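Long-range contacts in beta-agarase D (Zobellia galactanivorans, PDB 4ASM), which hydrolyses beta-1,4-galactosidic linkages inside agarose chains with retention of anomeric configuration, as a secreted family 16 glycoside hydrolase: residues P14-N18 / V133-A137; H184-H188 / D198-A202; H187-I191 / I303-L309; N205-N211 / T252-D256. All blocks are in the same frame, centred on the assembly; numbering follows the deposited sequence.

Contact 1. Residues P14-N18 / V133-A137; sequences PIPAN and VFVEA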
loop_
_atom_site.group_PDB
_atom_site.type_symbol
_atom_site.label_atom_id
_atom_site.label_comp_id
_atom_site.label_asym_id
_atom_site.label_seq_id
_atom_site.Cartn_x
_atom_site.Cartn_y
_atom_site.Cartn_z
ATOM N N PRO A 14 8.699 20.046 2.735
ATOM C CA PRO A 14 10.009 19.402 2.759
ATOM C C PRO A 14 9.935 17.921 2.391
ATOM O O PRO A 14 8.953 17.245 2.707
ATOM C CB PRO A 14 10.483 19.584 4.203
ATOM C CG PRO A 14 9.732 20.796 4.687
ATOM C CD PRO A 14 8.385 20.719 4.003
ATOM N N ILE A 15 10.964 17.458 1.700
ATOM C CA ILE A 15 11.122 16.043 1.406
ATOM C C ILE A 15 11.719 15.386 2.649
ATOM O O ILE A 15 12.837 15.715 3.049
ATOM C CB ILE A 15 12.028 15.847 0.186
ATOM C CG1 ILE A 15 11.427 16.573 -1.026
ATOM C CG2 ILE A 15 12.235 14.359 -0.097
ATOM C CD1 ILE A 15 12.435 16.874 -2.153
ATOM N N PRO A 16 10.967 14.470 3.297
ATOM C CA PRO A 16 11.427 13.982 4.604
ATOM C C PRO A 16 12.518 12.921 4.543
ATOM O O PRO A 16 13.173 12.663 5.550
ATOM C CB PRO A 16 10.152 13.410 5.222
ATOM C CG PRO A 16 9.336 12.960 4.052
ATOM C CD PRO A 16 9.673 13.886 2.899
ATOM N N ALA A 17 12.705 12.298 3.386
ATOM C CA ALA A 17 13.748 11.306 3.219
ATOM C C ALA A 17 15.093 11.992 2.985
ATOM O O ALA A 17 15.159 13.109 2.441
ATOM C CB ALA A 17 13.410 10.390 2.060
ATOM N N ASN A 18 16.153 11.317 3.403
ATOM C CA ASN A 18 17.512 11.842 3.277
ATOM C C ASN A 18 18.146 11.360 1.981
ATOM O O ASN A 18 18.382 10.160 1.831
ATOM C CB ASN A 18 18.335 11.369 4.485
ATOM C CG ASN A 18 19.826 11.707 4.385
ATOM O OD1 ASN A 18 20.236 12.691 3.768
ATOM N ND2 ASN A 18 20.649 10.874 5.024
ATOM N N VAL A 133 14.501 5.550 -5.044
ATOM C CA VAL A 133 13.353 6.386 -5.383
ATOM C C VAL A 133 12.520 6.632 -4.128
ATOM O O VAL A 133 12.353 5.724 -3.303
ATOM C CB VAL A 133 12.490 5.755 -6.517
ATOM C CG1 VAL A 133 11.836 4.458 -6.063
ATOM C CG2 VAL A 133 11.467 6.751 -7.060
ATOM N N PHE A 134 12.015 7.853 -4.013
ATOM C CA PHE A 134 11.090 8.234 -2.940
ATOM C C PHE A 134 9.735 8.618 -3.528
ATOM O O PHE A 134 9.660 9.438 -4.452
ATOM C CB PHE A 134 11.685 9.402 -2.138
ATOM C CG PHE A 134 10.759 9.976 -1.103
ATOM C CD1 PHE A 134 10.413 9.237 0.022
ATOM C CD2 PHE A 134 10.248 11.262 -1.261
ATOM C CE1 PHE A 134 9.545 9.777 0.971
ATOM C CE2 PHE A 134 9.377 11.814 -0.318
ATOM C CZ PHE A 134 9.028 11.054 0.801
ATOM N N VAL A 135 8.674 7.990 -3.020
ATOM C CA VAL A 135 7.315 8.241 -3.515
ATOM C C VAL A 135 6.481 8.673 -2.326
ATOM O O VAL A 135 6.438 7.966 -1.327
ATOM C CB VAL A 135 6.688 6.953 -4.152
ATOM C CG1 VAL A 135 5.312 7.255 -4.764
ATOM C CG2 VAL A 135 7.624 6.370 -5.227
ATOM N N GLU A 136 5.812 9.814 -2.442
ATOM C CA GLU A 136 4.991 10.318 -1.335
ATOM C C GLU A 136 3.691 10.924 -1.842
ATOM O O GLU A 136 3.695 11.621 -2.865
ATOM C CB GLU A 136 5.776 11.382 -0.535
ATOM C CG GLU A 136 5.064 11.901 0.714
ATOM C CD GLU A 136 5.736 13.100 1.329
ATOM O OE1 GLU A 136 6.266 13.939 0.574
ATOM O OE2 GLU A 136 5.728 13.215 2.572
ATOM N N ALA A 137 2.592 10.688 -1.120
ATOM C CA ALA A 137 1.292 11.238 -1.485
ATOM C C ALA A 137 0.652 11.988 -0.339
ATOM O O ALA A 137 0.876 11.654 0.829
ATOM C CB ALA A 137 0.350 10.135 -1.964
#

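Contact 2. Residues H184-H188 / D198-A202; sequences HLSHH and DYQPA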
loop_
_atom_site.group_PDB
_atom_site.type_symbol
_atom_site.label_atom_id
_atom_site.label_comp_id
_atom_site.label_asym_id
_atom_site.label_seq_id
_atom_site.Cartn_x
_atom_site.Cartn_y
_atom_site.Cartn_z
ATOM N N HIS A 184 -1.133 0.051 7.878
ATOM C CA HIS A 184 -0.234 -1.061 7.598
ATOM C C HIS A 184 0.908 -0.616 6.703
ATOM O O HIS A 184 0.674 -0.199 5.565
ATOM C CB HIS A 184 -0.987 -2.237 6.972
ATOM C CG HIS A 184 -0.216 -3.524 7.001
ATOM N ND1 HIS A 184 -0.365 -4.492 6.031
ATOM C CD2 HIS A 184 0.733 -3.984 7.854
ATOM C CE1 HIS A 184 0.430 -5.514 6.309
ATOM N NE2 HIS A 184 1.117 -5.225 7.397
ATOM N N LEU A 185 2.121 -0.686 7.242
ATOM C CA LEU A 185 3.339 -0.284 6.524
ATOM C C LEU A 185 3.933 -1.594 6.015
ATOM O O LEU A 185 4.384 -2.438 6.806
ATOM C CB LEU A 185 4.314 0.480 7.430
ATOM C CG LEU A 185 3.675 1.684 8.132
ATOM C CD1 LEU A 185 4.693 2.283 9.076
ATOM C CD2 LEU A 185 3.221 2.694 7.087
ATOM N N SER A 186 3.863 -1.803 4.699
ATOM C CA SER A 186 3.946 -3.160 4.180
ATOM C C SER A 186 4.638 -3.279 2.822
ATOM O O SER A 186 4.988 -2.292 2.179
ATOM C CB SER A 186 2.519 -3.721 4.112
ATOM O OG SER A 186 2.474 -5.131 3.909
ATOM N N HIS A 187 4.824 -4.530 2.421
ATOM C CA HIS A 187 5.323 -4.883 1.095
ATOM C C HIS A 187 4.874 -6.311 0.893
ATOM O O HIS A 187 4.366 -6.929 1.810
ATOM C CB HIS A 187 6.857 -4.751 1.011
ATOM C CG HIS A 187 7.601 -5.867 1.683
ATOM N ND1 HIS A 187 8.018 -5.801 2.996
ATOM C CD2 HIS A 187 8.006 -7.077 1.218
ATOM C CE1 HIS A 187 8.659 -6.917 3.307
ATOM N NE2 HIS A 187 8.675 -7.707 2.243
ATOM N N HIS A 188 5.025 -6.838 -0.321
ATOM C CA HIS A 188 4.768 -8.259 -0.511
ATOM C C HIS A 188 5.833 -8.827 -1.421
ATOM O O HIS A 188 6.330 -8.148 -2.313
ATOM C CB HIS A 188 3.429 -8.499 -1.213
ATOM C CG HIS A 188 2.208 -8.362 -0.351
ATOM N ND1 HIS A 188 1.720 -7.149 0.099
ATOM C CD2 HIS A 188 1.315 -9.295 0.047
ATOM C CE1 HIS A 188 0.601 -7.355 0.778
ATOM N NE2 HIS A 188 0.332 -8.648 0.758
ATOM N N ASP A 198 2.381 -16.014 -0.777
ATOM C CA ASP A 198 2.337 -14.574 -0.528
ATOM C C ASP A 198 2.937 -14.293 0.846
ATOM O O ASP A 198 2.496 -14.855 1.839
ATOM C CB ASP A 198 0.869 -14.137 -0.587
ATOM C CG ASP A 198 0.665 -12.645 -0.328
ATOM O OD1 ASP A 198 1.647 -11.896 -0.206
ATOM O OD2 ASP A 198 -0.505 -12.229 -0.249
ATOM N N TYR A 199 3.973 -13.461 0.881
ATOM C CA TYR A 199 4.512 -12.947 2.146
ATOM C C TYR A 199 4.351 -11.425 2.256
ATOM O O TYR A 199 4.618 -10.704 1.309
ATOM C CB TYR A 199 5.996 -13.280 2.289
ATOM C CG TYR A 199 6.548 -12.673 3.552
ATOM C CD1 TYR A 199 6.295 -13.273 4.779
ATOM C CD2 TYR A 199 7.267 -11.478 3.522
ATOM C CE1 TYR A 199 6.753 -12.711 5.973
ATOM C CE2 TYR A 199 7.742 -10.892 4.710
ATOM C CZ TYR A 199 7.475 -11.526 5.928
ATOM O OH TYR A 199 7.946 -10.990 7.106
ATOM N N GLN A 200 3.931 -10.972 3.433
ATOM C CA GLN A 200 3.902 -9.561 3.804
ATOM C C GLN A 200 4.253 -9.433 5.297
ATOM O O GLN A 200 4.103 -10.395 6.064
ATOM C CB GLN A 200 2.524 -8.972 3.554
ATOM C CG GLN A 200 1.458 -9.560 4.482
ATOM C CD GLN A 200 0.074 -9.083 4.133
ATOM O OE1 GLN A 200 -0.802 -9.858 3.718
ATOM N NE2 GLN A 200 -0.119 -7.802 4.238
ATOM N N PRO A 201 4.732 -8.252 5.709
ATOM C CA PRO A 201 5.003 -8.050 7.134
ATOM C C PRO A 201 3.780 -8.272 8.002
ATOM O O PRO A 201 2.690 -7.755 7.725
ATOM C CB PRO A 201 5.471 -6.598 7.211
ATOM C CG PRO A 201 6.067 -6.353 5.820
ATOM C CD PRO A 201 5.119 -7.085 4.897
ATOM N N ALA A 202 3.995 -9.068 9.051
ATOM C CA ALA A 202 2.955 -9.428 10.005
ATOM C C ALA A 202 3.412 -9.203 11.450
ATOM O O ALA A 202 2.797 -9.724 12.381
ATOM C CB ALA A 202 2.529 -10.879 9.801
#

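Contact 3. Residues H187-I191 / I303-L309; sequences HHVFI and IDPFNYL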
loop_
_atom_site.group_PDB
_atom_site.type_symbol
_atom_site.label_atom_id
_atom_site.label_comp_id
_atom_site.label_asym_id
_atom_site.label_seq_id
_atom_site.Cartn_x
_atom_site.Cartn_y
_atom_site.Cartn_z
ATOM N N HIS A 187 4.824 -4.530 2.421
ATOM C CA HIS A 187 5.323 -4.883 1.095
ATOM C C HIS A 187 4.874 -6.311 0.893
ATOM O O HIS A 187 4.366 -6.929 1.810
ATOM C CB HIS A 187 6.857 -4.751 1.011
ATOM C CG HIS A 187 7.601 -5.867 1.683
ATOM N ND1 HIS A 187 8.018 -5.801 2.996
ATOM C CD2 HIS A 187 8.006 -7.077 1.218
ATOM C CE1 HIS A 187 8.659 -6.917 3.307
ATOM N NE2 HIS A 187 8.675 -7.707 2.243
ATOM N N HIS A 188 5.025 -6.838 -0.321
ATOM C CA HIS A 188 4.768 -8.259 -0.511
ATOM C C HIS A 188 5.833 -8.827 -1.421
ATOM O O HIS A 188 6.330 -8.148 -2.313
ATOM C CB HIS A 188 3.429 -8.499 -1.213
ATOM C CG HIS A 188 2.208 -8.362 -0.351
ATOM N ND1 HIS A 188 1.720 -7.149 0.099
ATOM C CD2 HIS A 188 1.315 -9.295 0.047
ATOM C CE1 HIS A 188 0.601 -7.355 0.778
ATOM N NE2 HIS A 188 0.332 -8.648 0.758
ATOM N N VAL A 189 6.130 -10.108 -1.209
ATOM C CA VAL A 189 6.828 -10.912 -2.209
ATOM C C VAL A 189 5.977 -12.148 -2.505
ATOM O O VAL A 189 5.347 -12.706 -1.602
ATOM C CB VAL A 189 8.311 -11.275 -1.813
ATOM C CG1 VAL A 189 9.155 -10.005 -1.700
ATOM C CG2 VAL A 189 8.399 -12.137 -0.530
ATOM N N PHE A 190 5.981 -12.574 -3.770
ATOM C CA PHE A 190 5.122 -13.696 -4.210
ATOM C C PHE A 190 5.893 -14.742 -4.974
ATOM O O PHE A 190 6.793 -14.419 -5.730
ATOM C CB PHE A 190 4.025 -13.215 -5.175
ATOM C CG PHE A 190 3.078 -12.196 -4.591
ATOM C CD1 PHE A 190 1.919 -12.594 -3.937
ATOM C CD2 PHE A 190 3.337 -10.829 -4.748
ATOM C CE1 PHE A 190 1.035 -11.620 -3.403
ATOM C CE2 PHE A 190 2.463 -9.878 -4.242
ATOM C CZ PHE A 190 1.320 -10.280 -3.573
ATOM N N ILE A 191 5.478 -15.992 -4.801
ATOM C CA ILE A 191 5.645 -16.977 -5.866
ATOM C C ILE A 191 4.328 -16.986 -6.632
ATOM O O ILE A 191 3.260 -17.077 -6.040
ATOM C CB ILE A 191 5.916 -18.401 -5.342
ATOM C CG1 ILE A 191 7.040 -18.394 -4.317
ATOM C CG2 ILE A 191 6.300 -19.320 -6.521
ATOM C CD1 ILE A 191 7.499 -19.805 -3.870
ATOM N N ILE A 303 12.507 -9.086 4.371
ATOM C CA ILE A 303 12.042 -8.857 2.995
ATOM C C ILE A 303 11.388 -10.121 2.431
ATOM O O ILE A 303 10.233 -10.098 2.024
ATOM C CB ILE A 303 13.199 -8.390 2.055
ATOM C CG1 ILE A 303 13.894 -7.114 2.571
ATOM C CG2 ILE A 303 12.696 -8.200 0.599
ATOM C CD1 ILE A 303 13.001 -5.914 2.823
ATOM N N ASP A 304 12.136 -11.230 2.453
ATOM C CA ASP A 304 11.726 -12.489 1.825
ATOM C C ASP A 304 12.230 -13.647 2.710
ATOM O O ASP A 304 13.209 -14.323 2.353
ATOM C CB ASP A 304 12.351 -12.549 0.424
ATOM C CG ASP A 304 11.909 -13.757 -0.382
ATOM O OD1 ASP A 304 10.926 -14.400 0.017
ATOM O OD2 ASP A 304 12.563 -14.018 -1.425
ATOM N N PRO A 305 11.602 -13.853 3.886
ATOM C CA PRO A 305 12.119 -14.850 4.841
ATOM C C PRO A 305 12.102 -16.263 4.295
ATOM O O PRO A 305 12.893 -17.092 4.759
ATOM C CB PRO A 305 11.158 -14.732 6.048
ATOM C CG PRO A 305 9.920 -14.060 5.514
ATOM C CD PRO A 305 10.429 -13.140 4.412
ATOM N N PHE A 306 11.199 -16.540 3.352
ATOM C CA PHE A 306 11.005 -17.899 2.807
ATOM C C PHE A 306 11.553 -18.105 1.384
ATOM O O PHE A 306 11.262 -19.126 0.759
ATOM C CB PHE A 306 9.538 -18.301 2.930
ATOM C CG PHE A 306 8.963 -18.021 4.281
ATOM C CD1 PHE A 306 9.578 -18.527 5.422
ATOM C CD2 PHE A 306 7.836 -17.227 4.430
ATOM C CE1 PHE A 306 9.069 -18.253 6.703
ATOM C CE2 PHE A 306 7.315 -16.952 5.710
ATOM C CZ PHE A 306 7.923 -17.487 6.844
ATOM N N ASN A 307 12.332 -17.143 0.901
ATOM C CA ASN A 307 13.055 -17.268 -0.367
ATOM C C ASN A 307 12.130 -17.406 -1.563
ATOM O O ASN A 307 12.446 -18.110 -2.541
ATOM C CB ASN A 307 14.039 -18.446 -0.310
ATOM C CG ASN A 307 15.088 -18.370 -1.388
ATOM O OD1 ASN A 307 15.527 -17.288 -1.770
ATOM N ND2 ASN A 307 15.498 -19.532 -1.906
ATOM N N TYR A 308 10.992 -16.717 -1.504
ATOM C CA TYR A 308 10.009 -16.783 -2.595
ATOM C C TYR A 308 10.590 -16.261 -3.914
ATOM O O TYR A 308 10.211 -16.730 -5.002
ATOM C CB TYR A 308 8.762 -15.964 -2.239
ATOM C CG TYR A 308 7.879 -16.562 -1.169
ATOM C CD1 TYR A 308 8.135 -17.831 -0.626
ATOM C CD2 TYR A 308 6.787 -15.840 -0.670
ATOM C CE1 TYR A 308 7.309 -18.358 0.383
ATOM C CE2 TYR A 308 5.981 -16.339 0.307
ATOM C CZ TYR A 308 6.230 -17.605 0.849
ATOM O OH TYR A 308 5.385 -18.048 1.832
ATOM N N LEU A 309 11.487 -15.281 -3.832
ATOM C CA LEU A 309 12.056 -14.636 -5.027
ATOM C C LEU A 309 13.249 -15.402 -5.593
ATOM O O LEU A 309 13.691 -15.139 -6.735
ATOM C CB LEU A 309 12.455 -13.179 -4.747
ATOM C CG LEU A 309 11.341 -12.267 -4.217
ATOM C CD1 LEU A 309 11.874 -10.862 -4.036
ATOM C CD2 LEU A 309 10.106 -12.284 -5.157
HETATM O O HOH W 1 8.832 -15.477 -7.165
#

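Contact 4. Residues N205-N211 / T252-D256; sequences NSWWGKN and TRLAD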
loop_
_atom_site.group_PDB
_atom_site.type_symbol
_atom_site.label_atom_id
_atom_site.label_comp_id
_atom_site.label_asym_id
_atom_site.label_seq_id
_atom_site.Cartn_x
_atom_site.Cartn_y
_atom_site.Cartn_z
ATOM N N ASN A 205 4.401 -4.296 14.966
ATOM C CA ASN A 205 4.836 -2.927 14.657
ATOM C C ASN A 205 4.547 -2.495 13.210
ATOM O O ASN A 205 4.584 -1.302 12.914
ATOM C CB ASN A 205 6.318 -2.743 14.989
ATOM C CG ASN A 205 6.578 -2.610 16.488
ATOM O OD1 ASN A 205 5.653 -2.521 17.317
ATOM N ND2 ASN A 205 7.871 -2.578 16.849
ATOM N N SER A 206 4.225 -3.450 12.327
ATOM C CA SER A 206 3.895 -3.059 10.950
ATOM C C SER A 206 2.527 -2.398 10.865
ATOM O O SER A 206 2.190 -1.774 9.858
ATOM C CB SER A 206 3.982 -4.242 9.971
ATOM O OG SER A 206 2.915 -5.151 10.132
ATOM N N TRP A 207 1.727 -2.576 11.910
ATOM C CA TRP A 207 0.434 -1.901 12.025
ATOM C C TRP A 207 0.707 -0.642 12.853
ATOM O O TRP A 207 0.643 -0.652 14.092
ATOM C CB TRP A 207 -0.611 -2.850 12.619
ATOM C CG TRP A 207 -0.896 -3.961 11.660
ATOM C CD1 TRP A 207 -0.209 -5.156 11.543
ATOM C CD2 TRP A 207 -1.902 -3.977 10.640
ATOM N NE1 TRP A 207 -0.740 -5.903 10.522
ATOM C CE2 TRP A 207 -1.776 -5.209 9.950
ATOM C CE3 TRP A 207 -2.908 -3.074 10.245
ATOM C CZ2 TRP A 207 -2.617 -5.572 8.891
ATOM C CZ3 TRP A 207 -3.754 -3.438 9.179
ATOM C CH2 TRP A 207 -3.597 -4.681 8.524
ATOM N N TRP A 208 1.076 0.427 12.157
ATOM C CA TRP A 208 1.623 1.604 12.788
ATOM C C TRP A 208 0.529 2.556 13.262
ATOM O O TRP A 208 -0.481 2.775 12.585
ATOM C CB TRP A 208 2.575 2.310 11.807
ATOM C CG TRP A 208 3.095 3.561 12.387
ATOM C CD1 TRP A 208 4.130 3.690 13.267
ATOM C CD2 TRP A 208 2.547 4.863 12.200
ATOM N NE1 TRP A 208 4.274 5.015 13.622
ATOM C CE2 TRP A 208 3.317 5.757 12.983
ATOM C CE3 TRP A 208 1.484 5.372 11.434
ATOM C CZ2 TRP A 208 3.055 7.132 13.028
ATOM C CZ3 TRP A 208 1.225 6.737 11.477
ATOM C CH2 TRP A 208 2.005 7.601 12.275
ATOM N N GLY A 209 0.730 3.150 14.433
ATOM C CA GLY A 209 -0.224 4.118 14.947
ATOM C C GLY A 209 0.461 5.181 15.796
ATOM O O GLY A 209 1.694 5.211 15.920
ATOM N N LYS A 210 -0.355 6.069 16.366
ATOM C CA LYS A 210 0.129 7.234 17.088
ATOM C C LYS A 210 -0.850 7.529 18.197
ATOM O O LYS A 210 -2.045 7.559 17.959
ATOM C CB LYS A 210 0.155 8.401 16.106
ATOM C CG LYS A 210 0.766 9.667 16.585
ATOM C CD LYS A 210 0.882 10.597 15.385
ATOM C CE LYS A 210 0.946 12.034 15.804
ATOM N NZ LYS A 210 0.477 12.915 14.682
ATOM N N ASN A 211 -0.349 7.761 19.408
ATOM C CA ASN A 211 -1.248 8.124 20.507
ATOM C C ASN A 211 -2.119 9.321 20.149
ATOM O O ASN A 211 -1.627 10.306 19.602
ATOM C CB ASN A 211 -0.435 8.486 21.748
ATOM C CG ASN A 211 0.183 7.278 22.445
ATOM O OD1 ASN A 211 1.220 7.410 23.107
ATOM N ND2 ASN A 211 -0.437 6.133 22.321
ATOM N N THR A 252 10.847 0.781 14.241
ATOM C CA THR A 252 9.572 1.486 14.067
ATOM C C THR A 252 9.251 2.389 15.239
ATOM O O THR A 252 9.661 2.127 16.380
ATOM C CB THR A 252 8.408 0.595 13.462
ATOM O OG1 THR A 252 7.095 0.893 13.977
ATOM C CG2 THR A 252 8.756 -0.855 13.404
ATOM N N ARG A 253 8.622 3.517 14.921
ATOM C CA ARG A 253 8.189 4.441 15.968
ATOM C C ARG A 253 6.963 3.885 16.631
ATOM O O ARG A 253 5.946 3.645 15.983
ATOM C CB ARG A 253 7.888 5.818 15.392
ATOM C CG ARG A 253 9.116 6.621 15.149
ATOM C CD ARG A 253 8.756 8.102 15.011
ATOM N NE ARG A 253 9.867 8.828 14.428
ATOM C CZ ARG A 253 10.794 9.469 15.115
ATOM N NH1 ARG A 253 10.760 9.480 16.441
ATOM N NH2 ARG A 253 11.753 10.117 14.463
ATOM N N LEU A 254 7.083 3.691 17.946
ATOM C CA LEU A 254 5.996 3.252 18.791
ATOM C C LEU A 254 4.941 4.344 18.931
ATOM O O LEU A 254 5.090 5.463 18.438
ATOM C CB LEU A 254 6.574 2.890 20.168
ATOM C CG LEU A 254 7.608 1.749 20.108
ATOM C CD1 LEU A 254 8.192 1.513 21.521
ATOM C CD2 LEU A 254 7.011 0.469 19.494
ATOM N N ALA A 255 3.870 4.007 19.627
ATOM C CA ALA A 255 2.729 4.920 19.754
ATOM C C ALA A 255 3.105 6.288 20.333
ATOM O O ALA A 255 2.500 7.316 19.969
ATOM C CB ALA A 255 1.647 4.283 20.580
ATOM N N ASP A 256 4.092 6.291 21.227
ATOM C CA ASP A 256 4.555 7.538 21.842
ATOM C C ASP A 256 5.652 8.241 21.050
ATOM O O ASP A 256 6.192 9.250 21.506
ATOM C CB ASP A 256 4.990 7.318 23.295
ATOM C CG ASP A 256 6.306 6.575 23.418
ATOM O OD1 ASP A 256 6.820 6.036 22.412
ATOM O OD2 ASP A 256 6.854 6.504 24.558
HETATM O O HOH W 2 4.101 6.688 16.168
HETATM O O HOH W 3 3.264 2.624 16.307
#

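Contact 1. Residues P14-N18 / V133-A137
Ala-17 lays its methyl group over one face of the Phe-134 ring in a CH-pi contact, with CB 4.2 Å from the ring centroid and 24° off the ring normal. The methyl is offset toward the rim, and CD1 is the ring atom it meets most closely. Alanine suits this place because it is small enough to let the backbone come down near the aromatic face. The Pro-16 and Phe-134 side chains cross at about a right angle, Pro-16 CD coming 3.6 Å from Phe-134 CZ. Having no amide hydrogen, a proline brings no N-H donor to this apolar spot. Ile-15 slides past the ring in the opposite direction and touches it through its short branch, CG2 lying 3.8 Å from Phe-134 CE2. Phe-134 can serve all three because its CG stands anti to the backbone N (chi1 174°), which sends the ring out from strand 133-140 toward the loop. In the beta-sandwich jelly roll of family 16 this strand lies between strands 220-229 and 350-362, and the segment 14-18 closes over its Phe-134 and Glu-136 side. Replacing Phe-134 with an alanine would probably open a gap beneath the loop and leave Ala-17 CB and Pro-16 CD without their aromatic partner. Two residues along, Glu-136 meets Pro-16 from the opposite direction, with OE2 3.9 Å from Pro-16 CG. Its buried carboxylate is satisfied by salt bridges to Arg-357 through OE1 and to Arg-222 through OE2. Arg-357 also reaches Pro-14 O, while Ala-17 O accepts a hydrogen bond from Trp-25.

Contact 2. Residues H184-H188 / D198-A202
Gln-200 and His-188 lie side by side and point the same way, and the glutamine can be followed outward from its root. CB sits over the centre of the His-188 ring in a CH-pi contact, 3.6 Å from the centroid, while also lying 3.3 Å from His-187 O. CG, held between the backbone N and the carbonyl carbon (chi1 67°), starts an extended chain that keeps beside the same imidazole. At the tip the amide plane stands 49° from that of the His-188 ring, and Gln-200 NE2 comes to the edge of the His-184 ring, 3.1 Å from CE1. A long, flexible glutamine can thus touch two histidines at once. His-184 NE2 donates to Pro-201 O at 3.0 Å; the acceptor lies in the ring plane, but the bond is bent (143° at the hydrogen) and the donor is tilted from the carbonyl plane. Proline suits its place because its compact apolar ring sets CD over a face of the His-187 ring. His-184 ND1 is hydrogen-bonded to Glu-165, probably the proton donor, and His-188 borders Glu-160, probably the nucleophile. Both histidines belong to strand 183-191, which runs between strand 159-166 and strand 197-199, its partner in a beta hairpin.

Contact 3. Residues H187-I191 / I303-L309
Val-189 is the residue most covered here, packed from strand 183-191 of the jelly roll against a loop that folds through a type I beta turn from Asp-304 to Asn-307. Its two branches part company: CG1 lies 3.7 Å from Leu-309 CD1, whereas CG2 lies against Asp-304 OD1 and touches Tyr-308 CD2. A beta-branched residue fits, filling two directions from one strand position. The Tyr-308 ring meets Val-189 O at its edge, near the ring plane, 3.6 Å from CD2. Further along, Ile-191 crosses Tyr-308 at about a right angle. With Ile-191 CG1 beside the backbone N (chi1 -50°), that atom comes 3.6 Å from Tyr-308 CB. At the other end His-187 supplies a direct hydrogen bond, its NE2 donating to Ile-303 O at 2.9 Å and nearly straight, 168° at the hydrogen. The donor lies in the carbonyl plane, on a lone pair.

Behind this shell, Asp-304 shapes the loop. Both carboxylate oxygens receive backbone amides: Tyr-308 N reaches OD1 on its syn lone pair at 2.8 Å, and Leu-309 N bonds to OD2. An aspartate is short enough to turn back on its own loop, which probably holds the Tyr-308 and Leu-309 side chains against the strand. Farther out, Ser-301 OG bonds to the amides of Ile-303 and Asp-304, Arg-313 takes Asp-304 O, and the His-187 ring meets Phe-315 edge-to-face. One water bridges the two backbones, donating to Phe-190 O at 2.7 Å and to Tyr-308 O at 2.9 Å.

Contact 4. Residues N205-N211 / T252-D256
With CG beside the backbone N (chi1 -76°), Asn-205 presents CB to Thr-252, whose CG2 lies 3.5 Å away, and carries its amide on toward Leu-254. Trp-208 takes a different rotamer, with CG anti to the backbone N (chi1 177°), which swings the indole beside Arg-253 with its edge facing the backbone: NE1 is 3.2 Å from Arg-253 O, near the ring plane. The tryptophan and arginine side chains run the same way, with ring and guanidinium planes steeply inclined. Arg-253 turns its polar end elsewhere, its NE bonding to Met-241 O and its NH1 to Gly-257 O. Tryptophan suits this place because its broad ring can also pack on Val-242, Ile-183 and Leu-185. The contact thus joins two parts of the jelly roll, strand 207-208, which pairs with strand 183-191, and the end of strand 249-253, which pairs with strands 240-246 and 259-264. A glycine in place of Asn-205 would probably leave Thr-252 CG2 without its CB neighbour and open a gap beside Leu-254 CD2. Beyond the tryptophan the segments are linked largely through backbone and water. One water donates to both Gly-209 O and Leu-254 O, each at 2.8 Å; another accepts from Gly-209 N at 3.2 Å and may donate to Arg-253 O. Asn-211 N then bonds directly to Ala-255 O at 2.9 Å, almost straight at 172°, the donor tilted from the carbonyl plane. The small Ala-255 side chain lets the segments come close, its CB lying 3.3 Å from Asn-211 ND2.

How the contacts relate
All four contacts lie in the jelly-roll catalytic domain. Contact 1 comes first along the chain and stands apart, its centre about 20 to 25 Å from the others. Contacts 2 and 3 start from strand 183-191, share His-187 and His-188, and have centres about 9 Å apart; Tyr-199 packs on Pro-305 and Tyr-308. Contact 4 follows contact 2, both its segments falling between the two of contact 3; it lies about 16 Å from contact 2, centre to centre, meeting it where Leu-185 N bonds to Ser-206 O. Strand 183-191 thus carries contacts 2 and 3 and pairs with strand 207-208 of contact 4, linking the probable catalytic residues' surroundings to outlying loops.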